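Local coordinates for cytoplasmic Protein STM1381 (Salmonella enterica subsp. enterica serovar Typhimurium, PDB 3SOZ), which is of unknown function but belongs to a putative glutamine amidotransferase family, whose class I glutaminase-like fold it probably shares, at residues 152-157 and 180-185. Residues are numbered along the deposited sequence; the frame is centred on the assembly and turned at random.
Sequences VELPQG and LGYNKL
V152 and Y182 are a hydrogen-bonded pair of two antiparallel strands. V152 N gives a bond of 2.8 Å to Y182 O, and Y182 N returns one of 3.1 Å to V152 O. One pair further on, E153 faces G181. Both V152 and Y182 side chains leave the sheet on the same face. V152 CB sits over one ring face as a CH-pi contact, 3.9 Å from the centroid of the Y182 ring. CG1, anti to the backbone N (chi1 -169°), reaches Y182 OH. V152 CG2 touches both Y182 CE2 and K184 CB. L154 CD1 meets the same ring at its edge, 3.8 Å from Y182 CD1. L180 O accepts a hydrogen bond from L154 N (2.7 Å), which approaches from above the carbonyl plane, and a second from a water that also donates to E153 OE1. Y182 OH is hydrogen-bonded to D200 OD2 and N198 ND2, and E153 OE1 to W224 NE1. A type I turn from L154 to G157, closed by a hydrogen bond from G157 N to L154 O, brings G157 CA against L180 CD2. This is antiparallel pairing within the chain's mixed sheet: strand 175-187 takes both 151-154 and, past the turn, 157-162 as partners. A second subunit packs on P155 and L180.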
loop_
_atom_site.group_PDB
_atom_site.type_symbol
_atom_site.label_atom_id
_atom_site.label_comp_id
_atom_site.label_asym_id
_atom_site.label_seq_id
_atom_site.Cartn_x
_atom_site.Cartn_y
_atom_site.Cartn_z
ATOM N N VAL A 152 -7.089 3.891 12.715
ATOM C CA VAL A 152 -8.269 3.348 13.344
ATOM C C VAL A 152 -9.286 4.462 13.203
ATOM O O VAL A 152 -9.114 5.542 13.788
ATOM C CB VAL A 152 -8.011 2.983 14.817
ATOM C CG1 VAL A 152 -9.172 2.174 15.390
ATOM C CG2 VAL A 152 -6.748 2.183 14.933
ATOM N N GLU A 153 -10.305 4.229 12.367
ATOM C CA GLU A 153 -11.293 5.272 12.092
ATOM C C GLU A 153 -12.387 5.083 13.085
ATOM O O GLU A 153 -12.809 3.943 13.318
ATOM C CB GLU A 153 -11.867 5.205 10.679
ATOM C CG GLU A 153 -10.838 5.171 9.608
ATOM C CD GLU A 153 -10.240 6.541 9.257
ATOM O OE1 GLU A 153 -10.520 7.557 9.950
ATOM O OE2 GLU A 153 -9.475 6.585 8.246
ATOM N N LEU A 154 -12.822 6.208 13.656
ATOM C CA LEU A 154 -13.808 6.257 14.716
ATOM C C LEU A 154 -14.856 7.247 14.283
ATOM O O LEU A 154 -14.915 8.391 14.791
ATOM C CB LEU A 154 -13.174 6.760 16.013
ATOM C CG LEU A 154 -12.039 5.891 16.554
ATOM C CD1 LEU A 154 -11.338 6.574 17.718
ATOM C CD2 LEU A 154 -12.506 4.444 16.877
ATOM N N PRO A 155 -15.684 6.841 13.321
ATOM C CA PRO A 155 -16.663 7.828 12.911
ATOM C C PRO A 155 -17.564 8.214 14.072
ATOM O O PRO A 155 -18.094 9.323 14.083
ATOM C CB PRO A 155 -17.454 7.138 11.813
ATOM C CG PRO A 155 -16.973 5.727 11.775
ATOM C CD PRO A 155 -15.688 5.612 12.508
ATOM N N GLN A 156 -17.743 7.310 15.035
ATOM C CA GLN A 156 -18.665 7.521 16.168
ATOM C C GLN A 156 -17.974 8.335 17.224
ATOM O O GLN A 156 -18.613 8.887 18.109
ATOM C CB GLN A 156 -19.125 6.211 16.788
ATOM C CG GLN A 156 -17.990 5.428 17.443
ATOM C CD GLN A 156 -17.207 4.527 16.453
ATOM O OE1 GLN A 156 -16.856 4.914 15.348
ATOM N NE2 GLN A 156 -16.970 3.328 16.857
ATOM N N GLY A 157 -16.662 8.435 17.119
ATOM C CA GLY A 157 -15.894 9.226 18.046
ATOM C C GLY A 157 -15.650 8.395 19.268
ATOM O O GLY A 157 -16.420 7.521 19.584
ATOM N N LEU A 180 -12.008 11.471 16.199
ATOM C CA LEU A 180 -12.574 10.633 15.148
ATOM C C LEU A 180 -11.647 9.567 14.532
ATOM O O LEU A 180 -12.067 8.804 13.628
ATOM C CB LEU A 180 -13.193 11.492 14.069
ATOM C CG LEU A 180 -14.255 12.472 14.553
ATOM C CD1 LEU A 180 -14.929 13.131 13.370
ATOM C CD2 LEU A 180 -15.268 11.696 15.320
ATOM N N GLY A 181 -10.411 9.488 15.021
ATOM C CA GLY A 181 -9.545 8.391 14.654
ATOM C C GLY A 181 -8.152 8.617 15.212
ATOM O O GLY A 181 -7.879 9.667 15.798
ATOM N N TYR A 182 -7.271 7.631 15.054
ATOM C CA TYR A 182 -5.906 7.765 15.507
ATOM C C TYR A 182 -5.065 6.711 14.801
ATOM O O TYR A 182 -5.585 5.766 14.199
ATOM C CB TYR A 182 -5.798 7.568 17.056
ATOM C CG TYR A 182 -6.265 6.191 17.525
ATOM C CD1 TYR A 182 -7.599 5.941 17.739
ATOM C CD2 TYR A 182 -5.386 5.149 17.694
ATOM C CE1 TYR A 182 -8.054 4.721 18.126
ATOM C CE2 TYR A 182 -5.850 3.893 18.074
ATOM C CZ TYR A 182 -7.208 3.711 18.271
ATOM O OH TYR A 182 -7.734 2.492 18.644
ATOM N N ASN A 183 -3.755 6.883 14.913
ATOM C CA ASN A 183 -2.804 5.882 14.507
ATOM C C ASN A 183 -2.610 4.863 15.627
ATOM O O ASN A 183 -2.386 5.212 16.775
ATOM C CB ASN A 183 -1.483 6.559 14.167
ATOM C CG ASN A 183 -1.540 7.373 12.886
ATOM O OD1 ASN A 183 -1.611 8.609 12.905
ATOM N ND2 ASN A 183 -1.481 6.675 11.754
ATOM N N LYS A 184 -2.685 3.589 15.282
ATOM C CA LYS A 184 -2.602 2.537 16.250
ATOM C C LYS A 184 -1.138 2.279 16.412
ATOM O O LYS A 184 -0.464 1.998 15.420
ATOM C CB LYS A 184 -3.272 1.283 15.729
ATOM C CG LYS A 184 -3.177 0.110 16.667
ATOM C CD LYS A 184 -3.968 -1.077 16.155
ATOM C CE LYS A 184 -3.797 -2.280 17.108
ATOM N NZ LYS A 184 -4.834 -3.315 16.823
ATOM N N LEU A 185 -0.688 2.381 17.674
ATOM C CA LEU A 185 0.677 2.164 18.114
ATOM C C LEU A 185 0.752 1.236 19.334
ATOM O O LEU A 185 -0.252 0.854 19.955
ATOM C CB LEU A 185 1.327 3.496 18.469
ATOM C CG LEU A 185 1.273 4.506 17.325
ATOM C CD1 LEU A 185 1.385 5.889 17.828
ATOM C CD2 LEU A 185 2.361 4.216 16.372
HETATM O O HOH W 1 -12.557 8.822 10.798
#